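Local coordinates for sister chromatid cohesion protein (Chaetomium thermophilum, PDB 5T8V), which probably helps load cohesin onto chromatin, this chain being the C-terminal fragment of an Scc2/Nipped-B family loader built of helical HEAT repeats, at residues M134-C138 / M206-L210; Q59-Q63 / R128-T132; A155-C159 / L203-M207; F75-L80 / R141-L146. All blocks are in the same frame, centred on the assembly; numbering follows the deposited sequence.

Interaction 1 (M134-C138 / M206-L210)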
loop_
_atom_site.group_PDB
_atom_site.type_symbol
_atom_site.label_atom_id
_atom_site.label_comp_id
_atom_site.label_asym_id
_atom_site.label_seq_id
_atom_site.Cartn_x
_atom_site.Cartn_y
_atom_site.Cartn_z
ATOM N N MET A 134 7.046 23.162 60.339
ATOM C CA MET A 134 7.838 23.164 59.112
ATOM C C MET A 134 8.160 24.588 58.673
ATOM O O MET A 134 9.323 24.927 58.421
ATOM C CB MET A 134 7.094 22.415 58.007
ATOM C CG MET A 134 6.761 20.965 58.340
ATOM S SD MET A 134 8.188 19.994 58.863
ATOM C CE MET A 134 7.867 19.841 60.620
ATOM N N ARG A 135 7.138 25.444 58.583
ATOM C CA ARG A 135 7.384 26.821 58.166
ATOM C C ARG A 135 8.417 27.492 59.063
ATOM O O ARG A 135 9.283 28.231 58.579
ATOM C CB ARG A 135 6.082 27.614 58.164
ATOM C CG ARG A 135 6.281 29.094 57.906
ATOM C CD ARG A 135 5.026 29.724 57.348
ATOM N NE ARG A 135 4.759 29.286 55.982
ATOM C CZ ARG A 135 3.599 29.457 55.355
ATOM N NH1 ARG A 135 2.584 30.048 55.973
ATOM N NH2 ARG A 135 3.448 29.027 54.112
ATOM N N ILE A 136 8.345 27.246 60.372
ATOM C CA ILE A 136 9.364 27.765 61.280
ATOM C C ILE A 136 10.740 27.253 60.878
ATOM O O ILE A 136 11.741 27.973 60.979
ATOM C CB ILE A 136 9.021 27.395 62.737
ATOM C CG1 ILE A 136 7.820 28.219 63.208
ATOM C CG2 ILE A 136 10.226 27.623 63.657
ATOM C CD1 ILE A 136 7.244 27.770 64.534
ATOM N N MET A 137 10.816 26.003 60.420
ATOM C CA MET A 137 12.076 25.471 59.913
ATOM C C MET A 137 12.410 25.965 58.510
ATOM O O MET A 137 13.462 25.593 57.980
ATOM C CB MET A 137 12.047 23.941 59.923
ATOM C CG MET A 137 12.352 23.335 61.280
ATOM S SD MET A 137 12.460 21.538 61.240
ATOM C CE MET A 137 10.732 21.112 61.065
ATOM N N CYS A 138 11.556 26.789 57.899
ATOM C CA CYS A 138 11.817 27.357 56.580
ATOM C C CYS A 138 12.109 28.855 56.641
ATOM O O CYS A 138 11.822 29.585 55.690
ATOM C CB CYS A 138 10.638 27.092 55.646
ATOM S SG CYS A 138 10.438 25.366 55.190
ATOM N N MET A 206 3.512 22.185 52.113
ATOM C CA MET A 206 4.511 22.708 53.037
ATOM C C MET A 206 5.711 21.776 53.149
ATOM O O MET A 206 6.834 22.243 53.368
ATOM C CB MET A 206 3.897 22.937 54.417
ATOM C CG MET A 206 4.845 23.619 55.397
ATOM S SD MET A 206 5.403 25.235 54.812
ATOM C CE MET A 206 7.166 25.093 55.076
ATOM N N MET A 207 5.499 20.465 53.019
ATOM C CA MET A 207 6.626 19.536 52.992
ATOM C C MET A 207 7.435 19.703 51.714
ATOM O O MET A 207 8.678 19.717 51.749
ATOM C CB MET A 207 6.127 18.097 53.122
ATOM C CG MET A 207 5.357 17.818 54.399
ATOM S SD MET A 207 6.358 18.018 55.884
ATOM C CE MET A 207 7.475 16.626 55.741
ATOM N N SER A 208 6.747 19.821 50.572
ATOM C CA SER A 208 7.441 20.120 49.322
ATOM C C SER A 208 8.352 21.326 49.484
ATOM O O SER A 208 9.499 21.315 49.023
ATOM C CB SER A 208 6.435 20.369 48.198
ATOM O OG SER A 208 5.797 19.167 47.807
ATOM N N GLU A 209 7.859 22.377 50.140
ATOM C CA GLU A 209 8.708 23.531 50.415
ATOM C C GLU A 209 9.843 23.166 51.365
ATOM O O GLU A 209 10.989 23.581 51.161
ATOM C CB GLU A 209 7.868 24.670 50.993
ATOM C CG GLU A 209 8.658 25.920 51.339
ATOM C CD GLU A 209 7.782 27.020 51.904
ATOM O OE1 GLU A 209 6.547 26.949 51.724
ATOM O OE2 GLU A 209 8.330 27.950 52.534
ATOM N N LEU A 210 9.544 22.381 52.404
ATOM C CA LEU A 210 10.545 22.038 53.407
ATOM C C LEU A 210 11.785 21.430 52.771
ATOM O O LEU A 210 12.906 21.908 52.981
ATOM C CB LEU A 210 9.958 21.063 54.431
ATOM C CG LEU A 210 10.947 20.544 55.488
ATOM C CD1 LEU A 210 11.140 21.567 56.596
ATOM C CD2 LEU A 210 10.496 19.212 56.049
#

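Interaction 2 (Q59-Q63 / R128-T132)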
loop_
_atom_site.group_PDB
_atom_site.type_symbol
_atom_site.label_atom_id
_atom_site.label_comp_id
_atom_site.label_asym_id
_atom_site.label_seq_id
_atom_site.Cartn_x
_atom_site.Cartn_y
_atom_site.Cartn_z
ATOM N N GLN A 59 -3.805 28.431 64.393
ATOM C CA GLN A 59 -2.598 27.954 63.727
ATOM C C GLN A 59 -2.504 28.512 62.314
ATOM O O GLN A 59 -1.424 28.910 61.867
ATOM C CB GLN A 59 -2.578 26.425 63.698
ATOM C CG GLN A 59 -2.119 25.776 64.995
ATOM C CD GLN A 59 -0.632 25.939 65.231
ATOM O OE1 GLN A 59 0.033 26.715 64.546
ATOM N NE2 GLN A 59 -0.100 25.203 66.200
ATOM N N THR A 60 -3.629 28.552 61.598
ATOM C CA THR A 60 -3.631 29.119 60.251
ATOM C C THR A 60 -3.141 30.562 60.270
ATOM O O THR A 60 -2.196 30.921 59.555
ATOM C CB THR A 60 -5.035 29.038 59.646
ATOM O OG1 THR A 60 -5.402 27.666 59.465
ATOM C CG2 THR A 60 -5.095 29.750 58.305
ATOM N N LYS A 61 -3.774 31.407 61.086
ATOM C CA LYS A 61 -3.384 32.813 61.116
ATOM C C LYS A 61 -1.919 32.973 61.515
ATOM O O LYS A 61 -1.192 33.784 60.924
ATOM C CB LYS A 61 -4.295 33.594 62.060
ATOM C CG LYS A 61 -5.728 33.720 61.550
ATOM C CD LYS A 61 -6.389 35.017 62.007
ATOM C CE LYS A 61 -7.613 34.757 62.872
ATOM N NZ LYS A 61 -7.974 35.950 63.691
ATOM N N LEU A 62 -1.464 32.208 62.511
ATOM C CA LEU A 62 -0.048 32.243 62.861
ATOM C C LEU A 62 0.821 31.913 61.656
ATOM O O LEU A 62 1.859 32.547 61.435
ATOM C CB LEU A 62 0.247 31.269 64.003
ATOM C CG LEU A 62 -0.094 31.711 65.427
ATOM C CD1 LEU A 62 0.259 30.606 66.407
ATOM C CD2 LEU A 62 0.627 33.001 65.799
ATOM N N GLN A 63 0.414 30.921 60.864
ATOM C CA GLN A 63 1.179 30.578 59.671
ATOM C C GLN A 63 1.243 31.754 58.708
ATOM O O GLN A 63 2.313 32.073 58.175
ATOM C CB GLN A 63 0.567 29.352 58.994
ATOM C CG GLN A 63 0.735 28.073 59.796
ATOM C CD GLN A 63 -0.247 26.991 59.390
ATOM O OE1 GLN A 63 -0.927 27.098 58.368
ATOM N NE2 GLN A 63 -0.329 25.939 60.196
ATOM N N ARG A 128 -2.213 21.387 61.124
ATOM C CA ARG A 128 -1.701 22.739 60.967
ATOM C C ARG A 128 -0.615 23.066 61.984
ATOM O O ARG A 128 0.194 23.970 61.741
ATOM C CB ARG A 128 -2.855 23.735 61.041
ATOM C CG ARG A 128 -3.730 23.673 59.799
ATOM C CD ARG A 128 -4.609 24.889 59.649
ATOM N NE ARG A 128 -5.196 24.961 58.311
ATOM C CZ ARG A 128 -4.616 25.529 57.258
ATOM N NH1 ARG A 128 -3.419 26.088 57.368
ATOM N NH2 ARG A 128 -5.236 25.539 56.087
ATOM N N ALA A 129 -0.563 22.343 63.104
ATOM C CA ALA A 129 0.591 22.445 63.989
ATOM C C ALA A 129 1.858 21.996 63.271
ATOM O O ALA A 129 2.890 22.678 63.313
ATOM C CB ALA A 129 0.362 21.612 65.250
ATOM N N ALA A 130 1.793 20.843 62.598
ATOM C CA ALA A 130 2.922 20.384 61.795
ATOM C C ALA A 130 3.299 21.423 60.752
ATOM O O ALA A 130 4.480 21.754 60.587
ATOM C CB ALA A 130 2.585 19.055 61.121
ATOM N N ARG A 131 2.303 21.955 60.036
ATOM C CA ARG A 131 2.593 22.981 59.039
ATOM C C ARG A 131 3.354 24.149 59.660
ATOM O O ARG A 131 4.349 24.630 59.099
ATOM C CB ARG A 131 1.301 23.466 58.389
ATOM C CG ARG A 131 1.533 24.476 57.279
ATOM C CD ARG A 131 0.315 24.642 56.399
ATOM N NE ARG A 131 0.668 25.247 55.117
ATOM C CZ ARG A 131 0.601 26.546 54.839
ATOM N NH1 ARG A 131 0.189 27.417 55.752
ATOM N NH2 ARG A 131 0.949 26.978 53.634
ATOM N N THR A 132 2.905 24.614 60.828
ATOM C CA THR A 132 3.599 25.705 61.505
ATOM C C THR A 132 5.043 25.330 61.816
ATOM O O THR A 132 5.967 26.115 61.574
ATOM C CB THR A 132 2.854 26.089 62.784
ATOM O OG1 THR A 132 1.569 26.624 62.444
ATOM C CG2 THR A 132 3.633 27.134 63.579
#

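Interaction 3 (A155-C159 / L203-M207)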
loop_
_atom_site.group_PDB
_atom_site.type_symbol
_atom_site.label_atom_id
_atom_site.label_comp_id
_atom_site.label_asym_id
_atom_site.label_seq_id
_atom_site.Cartn_x
_atom_site.Cartn_y
_atom_site.Cartn_z
ATOM N N ALA A 155 5.193 15.103 61.042
ATOM C CA ALA A 155 4.510 15.612 59.857
ATOM C C ALA A 155 4.394 14.532 58.790
ATOM O O ALA A 155 3.323 14.329 58.203
ATOM C CB ALA A 155 5.254 16.833 59.315
ATOM N N LEU A 156 5.492 13.823 58.527
ATOM C CA LEU A 156 5.477 12.760 57.528
ATOM C C LEU A 156 4.468 11.677 57.889
ATOM O O LEU A 156 3.725 11.193 57.024
ATOM C CB LEU A 156 6.879 12.170 57.390
ATOM C CG LEU A 156 7.040 10.948 56.490
ATOM C CD1 LEU A 156 6.540 11.232 55.079
ATOM C CD2 LEU A 156 8.499 10.522 56.478
ATOM N N SER A 157 4.427 11.283 59.164
ATOM C CA SER A 157 3.424 10.318 59.600
ATOM C C SER A 157 2.023 10.825 59.298
ATOM O O SER A 157 1.210 10.114 58.699
ATOM C CB SER A 157 3.583 10.032 61.093
ATOM O OG SER A 157 4.832 9.421 61.357
ATOM N N LEU A 158 1.724 12.064 59.694
ATOM C CA LEU A 158 0.392 12.607 59.449
ATOM C C LEU A 158 0.055 12.598 57.965
ATOM O O LEU A 158 -1.089 12.328 57.587
ATOM C CB LEU A 158 0.283 14.025 60.010
ATOM C CG LEU A 158 -0.270 14.144 61.431
ATOM C CD1 LEU A 158 -0.203 15.589 61.892
ATOM C CD2 LEU A 158 -1.701 13.625 61.518
ATOM N N CYS A 159 1.029 12.896 57.105
ATOM C CA CYS A 159 0.772 12.850 55.670
ATOM C C CYS A 159 0.427 11.433 55.224
ATOM O O CYS A 159 -0.563 11.216 54.513
ATOM C CB CYS A 159 1.980 13.385 54.902
ATOM S SG CYS A 159 2.213 15.171 55.054
ATOM N N LEU A 203 -0.442 21.084 54.244
ATOM C CA LEU A 203 0.670 20.379 54.875
ATOM C C LEU A 203 1.568 19.724 53.832
ATOM O O LEU A 203 2.795 19.873 53.875
ATOM C CB LEU A 203 0.145 19.335 55.860
ATOM C CG LEU A 203 1.232 18.503 56.551
ATOM C CD1 LEU A 203 2.199 19.395 57.320
ATOM C CD2 LEU A 203 0.610 17.470 57.475
ATOM N N LEU A 204 0.980 18.986 52.888
ATOM C CA LEU A 204 1.783 18.335 51.857
ATOM C C LEU A 204 2.625 19.353 51.094
ATOM O O LEU A 204 3.844 19.187 50.940
ATOM C CB LEU A 204 0.870 17.562 50.907
ATOM C CG LEU A 204 0.124 16.373 51.521
ATOM C CD1 LEU A 204 -1.021 15.933 50.629
ATOM C CD2 LEU A 204 1.074 15.215 51.757
ATOM N N SER A 205 1.991 20.421 50.606
ATOM C CA SER A 205 2.740 21.462 49.912
ATOM C C SER A 205 3.810 22.054 50.818
ATOM O O SER A 205 4.912 22.387 50.359
ATOM C CB SER A 205 1.790 22.552 49.418
ATOM O OG SER A 205 1.349 23.368 50.487
ATOM N N MET A 206 3.512 22.185 52.113
ATOM C CA MET A 206 4.511 22.708 53.037
ATOM C C MET A 206 5.711 21.776 53.149
ATOM O O MET A 206 6.834 22.243 53.368
ATOM C CB MET A 206 3.897 22.937 54.417
ATOM C CG MET A 206 4.845 23.619 55.397
ATOM S SD MET A 206 5.403 25.235 54.812
ATOM C CE MET A 206 7.166 25.093 55.076
ATOM N N MET A 207 5.499 20.465 53.019
ATOM C CA MET A 207 6.626 19.536 52.992
ATOM C C MET A 207 7.435 19.703 51.714
ATOM O O MET A 207 8.678 19.717 51.749
ATOM C CB MET A 207 6.127 18.097 53.122
ATOM C CG MET A 207 5.357 17.818 54.399
ATOM S SD MET A 207 6.358 18.018 55.884
ATOM C CE MET A 207 7.475 16.626 55.741
#

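Interaction 4 (F75-L80 / R141-L146)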
loop_
_atom_site.group_PDB
_atom_site.type_symbol
_atom_site.label_atom_id
_atom_site.label_comp_id
_atom_site.label_asym_id
_atom_site.label_seq_id
_atom_site.Cartn_x
_atom_site.Cartn_y
_atom_site.Cartn_z
ATOM N N PHE A 75 11.854 37.851 59.982
ATOM C CA PHE A 75 11.634 36.693 60.839
ATOM C C PHE A 75 12.782 36.481 61.816
ATOM O O PHE A 75 12.584 35.859 62.865
ATOM C CB PHE A 75 11.436 35.451 59.967
ATOM C CG PHE A 75 11.167 34.194 60.741
ATOM C CD1 PHE A 75 10.063 34.096 61.573
ATOM C CD2 PHE A 75 12.007 33.098 60.618
ATOM C CE1 PHE A 75 9.811 32.937 62.280
ATOM C CE2 PHE A 75 11.758 31.934 61.321
ATOM C CZ PHE A 75 10.660 31.853 62.152
ATOM N N MET A 76 13.972 36.992 61.498
ATOM C CA MET A 76 15.118 36.843 62.388
ATOM C C MET A 76 14.922 37.598 63.696
ATOM O O MET A 76 15.521 37.236 64.714
ATOM C CB MET A 76 16.381 37.337 61.687
ATOM C CG MET A 76 16.334 38.812 61.307
ATOM S SD MET A 76 17.549 39.256 60.052
ATOM C CE MET A 76 16.887 38.409 58.617
ATOM N N THR A 77 14.094 38.644 63.691
ATOM C CA THR A 77 13.917 39.475 64.877
ATOM C C THR A 77 12.936 38.875 65.874
ATOM O O THR A 77 12.948 39.272 67.045
ATOM C CB THR A 77 13.442 40.872 64.470
ATOM O OG1 THR A 77 14.230 41.346 63.372
ATOM C CG2 THR A 77 13.572 41.849 65.636
ATOM N N VAL A 78 12.091 37.940 65.445
ATOM C CA VAL A 78 11.132 37.292 66.336
ATOM C C VAL A 78 11.884 36.720 67.532
ATOM O O VAL A 78 12.871 35.994 67.344
ATOM C CB VAL A 78 10.341 36.195 65.603
ATOM C CG1 VAL A 78 9.519 35.360 66.590
ATOM C CG2 VAL A 78 9.434 36.817 64.557
ATOM N N PRO A 79 11.469 37.006 68.765
ATOM C CA PRO A 79 12.177 36.449 69.923
ATOM C C PRO A 79 12.282 34.936 69.835
ATOM O O PRO A 79 11.292 34.234 69.627
ATOM C CB PRO A 79 11.313 36.892 71.109
ATOM C CG PRO A 79 10.619 38.114 70.633
ATOM C CD PRO A 79 10.374 37.903 69.169
ATOM N N LEU A 80 13.508 34.434 69.987
ATOM C CA LEU A 80 13.733 32.992 69.953
ATOM C C LEU A 80 12.949 32.287 71.052
ATOM O O LEU A 80 12.215 31.327 70.789
ATOM C CB LEU A 80 15.227 32.701 70.093
ATOM C CG LEU A 80 15.636 31.235 70.266
ATOM C CD1 LEU A 80 15.449 30.470 68.965
ATOM C CD2 LEU A 80 17.066 31.142 70.765
ATOM N N ARG A 141 16.744 30.753 59.934
ATOM C CA ARG A 141 17.401 31.026 61.202
ATOM C C ARG A 141 18.357 29.891 61.561
ATOM O O ARG A 141 18.195 28.745 61.133
ATOM C CB ARG A 141 16.365 31.226 62.310
ATOM C CG ARG A 141 15.558 32.513 62.178
ATOM C CD ARG A 141 14.473 32.602 63.234
ATOM N NE ARG A 141 15.024 32.726 64.586
ATOM C CZ ARG A 141 14.866 33.773 65.394
ATOM N NH1 ARG A 141 14.154 34.830 65.020
ATOM N NH2 ARG A 141 15.417 33.758 66.601
ATOM N N GLU A 142 19.367 30.226 62.367
ATOM C CA GLU A 142 20.466 29.311 62.646
ATOM C C GLU A 142 20.354 28.600 63.988
ATOM O O GLU A 142 21.057 27.608 64.201
ATOM C CB GLU A 142 21.798 30.065 62.602
ATOM C CG GLU A 142 22.130 30.648 61.243
ATOM C CD GLU A 142 23.424 31.441 61.247
ATOM O OE1 GLU A 142 24.329 31.100 62.039
ATOM O OE2 GLU A 142 23.531 32.406 60.462
ATOM N N GLU A 143 19.505 29.079 64.896
ATOM C CA GLU A 143 19.395 28.453 66.205
ATOM C C GLU A 143 19.001 26.987 66.067
ATOM O O GLU A 143 18.117 26.632 65.281
ATOM C CB GLU A 143 18.372 29.191 67.067
ATOM C CG GLU A 143 18.778 30.605 67.444
ATOM C CD GLU A 143 18.357 31.639 66.421
ATOM O OE1 GLU A 143 17.906 31.246 65.325
ATOM O OE2 GLU A 143 18.476 32.847 66.715
ATOM N N LYS A 144 19.667 26.130 66.844
ATOM C CA LYS A 144 19.422 24.696 66.762
ATOM C C LYS A 144 18.093 24.295 67.391
ATOM O O LYS A 144 17.543 23.247 67.032
ATOM C CB LYS A 144 20.562 23.930 67.435
ATOM C CG LYS A 144 21.943 24.243 66.874
ATOM C CD LYS A 144 22.091 23.780 65.431
ATOM C CE LYS A 144 23.495 24.048 64.906
ATOM N NZ LYS A 144 23.692 23.529 63.524
ATOM N N GLN A 145 17.563 25.100 68.315
ATOM C CA GLN A 145 16.305 24.763 68.968
ATOM C C GLN A 145 15.100 24.920 68.049
ATOM O O GLN A 145 13.989 24.560 68.451
ATOM C CB GLN A 145 16.107 25.631 70.214
ATOM C CG GLN A 145 17.251 25.568 71.214
ATOM C CD GLN A 145 18.237 26.708 71.049
ATOM O OE1 GLN A 145 18.491 27.172 69.937
ATOM N NE2 GLN A 145 18.793 27.174 72.161
ATOM N N LEU A 146 15.288 25.451 66.841
ATOM C CA LEU A 146 14.202 25.644 65.891
ATOM C C LEU A 146 14.118 24.533 64.857
ATOM O O LEU A 146 13.214 24.554 64.016
ATOM C CB LEU A 146 14.358 26.995 65.184
ATOM C CG LEU A 146 14.413 28.227 66.092
ATOM C CD1 LEU A 146 14.556 29.492 65.262
ATOM C CD2 LEU A 146 13.181 28.312 66.985
#

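Interaction 1 (M134-C138 / M206-L210)
In the N-terminal part of this HEAT-repeat fragment, M134 to C138, at the C-terminal end of helix 120-136 and just beyond it, pack on M206 to L210 of helix 190-213 through a join rich in sulfur. No hydrogen bond crosses it. M206 reaches across: its CG is anti to the backbone N (chi1 -174°), which carries the chain over to the other segment. There M206 CG lies 3.6 Å from M134 CB, and the chain bends to bring CE against both C138 SG and the backbone N of R135. M134 is folded the other way, CG beside its own backbone N, and passes obliquely over two neighbours: M134 CG rests 3.9 Å from M207 SD, and M134 SD meets L210 CD2 at 3.7 Å. L210 CD1 lies about equally near M134 SD (4.0 Å) and C138 SG (4.1 Å), and also touches M137 CB. Helix 149-172 covers this side, with A151 against M134 and I152 against both M137 and L210. At the partly exposed margin the contact becomes polar. E209 is extended, but its OE2 is salt-bridged to K213, while R135 NH1 bonds a bound citric acid, probably from the crystallisation liquor, and, weakly, Q63 O. At most a long-range attraction probably remains: E209 OE1 sits at the edge of the R135 guanidinium, 4.4 Å from NH2.

Interaction 2 (Q59-Q63 / R128-T132)
R128 opens a polar seam between helices 120-136 and 56-71, which run nearly parallel in the helical-repeat stack, their local axes 19° apart and 9.3 Å at closest approach. R128 CB packs on Q59 CB at 3.8 Å. The extended arm carries its guanidinium beside the Q63 amide, where NH1 gives OE1 a weak bond; the stronger partner of R128 is D199 of helix 190-213, salt-bridged to NE. A129 comes next, its CB 3.7 Å from Q59 NE2. R131 sends NH1 to the same oxygen, Q63 OE1, at 2.9 Å and nearly straight (159°), the acceptor in the guanidinium plane but the donor well above the carbonyl plane. T132 OG1 ends the series with two bonds, giving its proton to Q59 OE1 at 2.6 Å and accepting one from Q63 NE2. Q63 can serve both arginines and T132 because its chain runs out extended (chi2 160°), amide oxygen to one side and nitrogen to the other. A leucine at this position would probably leave R131 NH1 without this acceptor and T132 OG1 without its donor. Q63 NE2 reaches T132 OG1 at 3.0 Å, with that oxygen almost exactly in the amide plane.

Interaction 3 (A155-C159 / L203-M207)
A155 starts the contact with its methyl group, CB lying 3.8 Å from M207 SD, at the bend of the methionine chain. The same methyl group only grazes L203, whose CD1 is 4.5 Å from A155 CB. L156 has its CB turned away; it adds its backbone N near M207 CE and packs its side chain on A223 and L224 of helix 218-232. L158 points toward the other helix, its CB 4.3 Å from L203 CD2. Helices 149-172 and 190-213 cross here within the all-helical HEAT-repeat array, with local axes 134° apart in direction and 10.5 Å at closest approach; the side-chain contacts are apolar, with no hydrogen bond across. A130 of helix 120-136 borders the same core, touching both A155 and L203. C159, one turn beyond A155, has more of its surface covered by the other segment than any other residue here. Its SG stands beside the backbone N (chi1 -71°) and meets two leucine methyls from adjacent residues, L203 CD2 at 3.7 Å and L204 CD2 at 3.5 Å. L203 gets there with CG anti to its backbone N (chi1 178°). L204 also packs on F253, V256 and M260 of helix 247-267. M207 lies farther from the sulfur, its CG 4.2 Å from C159 SG.

Interaction 4 (F75-L80 / R141-L146)
R141 plugs one interhelical loop of the HEAT-repeat fold into another: it comes from the connection between helices 120-136 and 149-172 and reaches the turn that links helices 56-71 and 81-96. Its NH1 satisfies two backbone oxygens of that turn. F75 O lies in the guanidinium plane, 2.9 Å from R141 NH1 (N-H...O 146°), and V78 O takes a second bond of equal length but is tilted from that plane; in each case the nitrogen approaches on a lone pair of the carbonyl. M76 O is also close to NH1, but the angle is too poor for a bond. NE and NH2 face E143, whose oxygens lie out of the guanidinium plane; it forms a salt bridge through two weak bonds, NE to OE1 and R141 NH2 to E143 OE2 at 3.2 Å. The R141 chain bends about its CG-CD bond as it passes F75, CD lying 3.4 Å from F75 CE2, with ring and guanidinium planes 72° apart. A leucine in its place has no NH1, so F75 O and V78 O would probably be left without this donor and the E143 carboxylate without its charged partner, freer to turn. R141 O is itself an acceptor, for Y147 OH. L80 closes the apolar side: it and E143 run alongside each other, pointing opposite ways, and L80 CD1 touches E143 CG and L146 CD2, each at 3.7 Å.

In the fold
From the N terminus, interaction 2 closes first, laying helix 120-136 beside helix 56-71. Interaction 4 crosses it, starting inside that loop at 75-80 and ending beyond it at 141-146, where it joins the turns that follow the same two helices. Interaction 1 opens at 134-138, before interaction 4 has closed, so these two also cross, and M137 and I136 pack against L146. Interaction 3 starts within the loop of interaction 1, at 155-159, and both end on helix 190-213, sharing M206 and M207. Helices 56-71, 120-136, 149-172 and 190-213 are thus tied into one block; interactions 1 and 3 have centres about 9 Å apart.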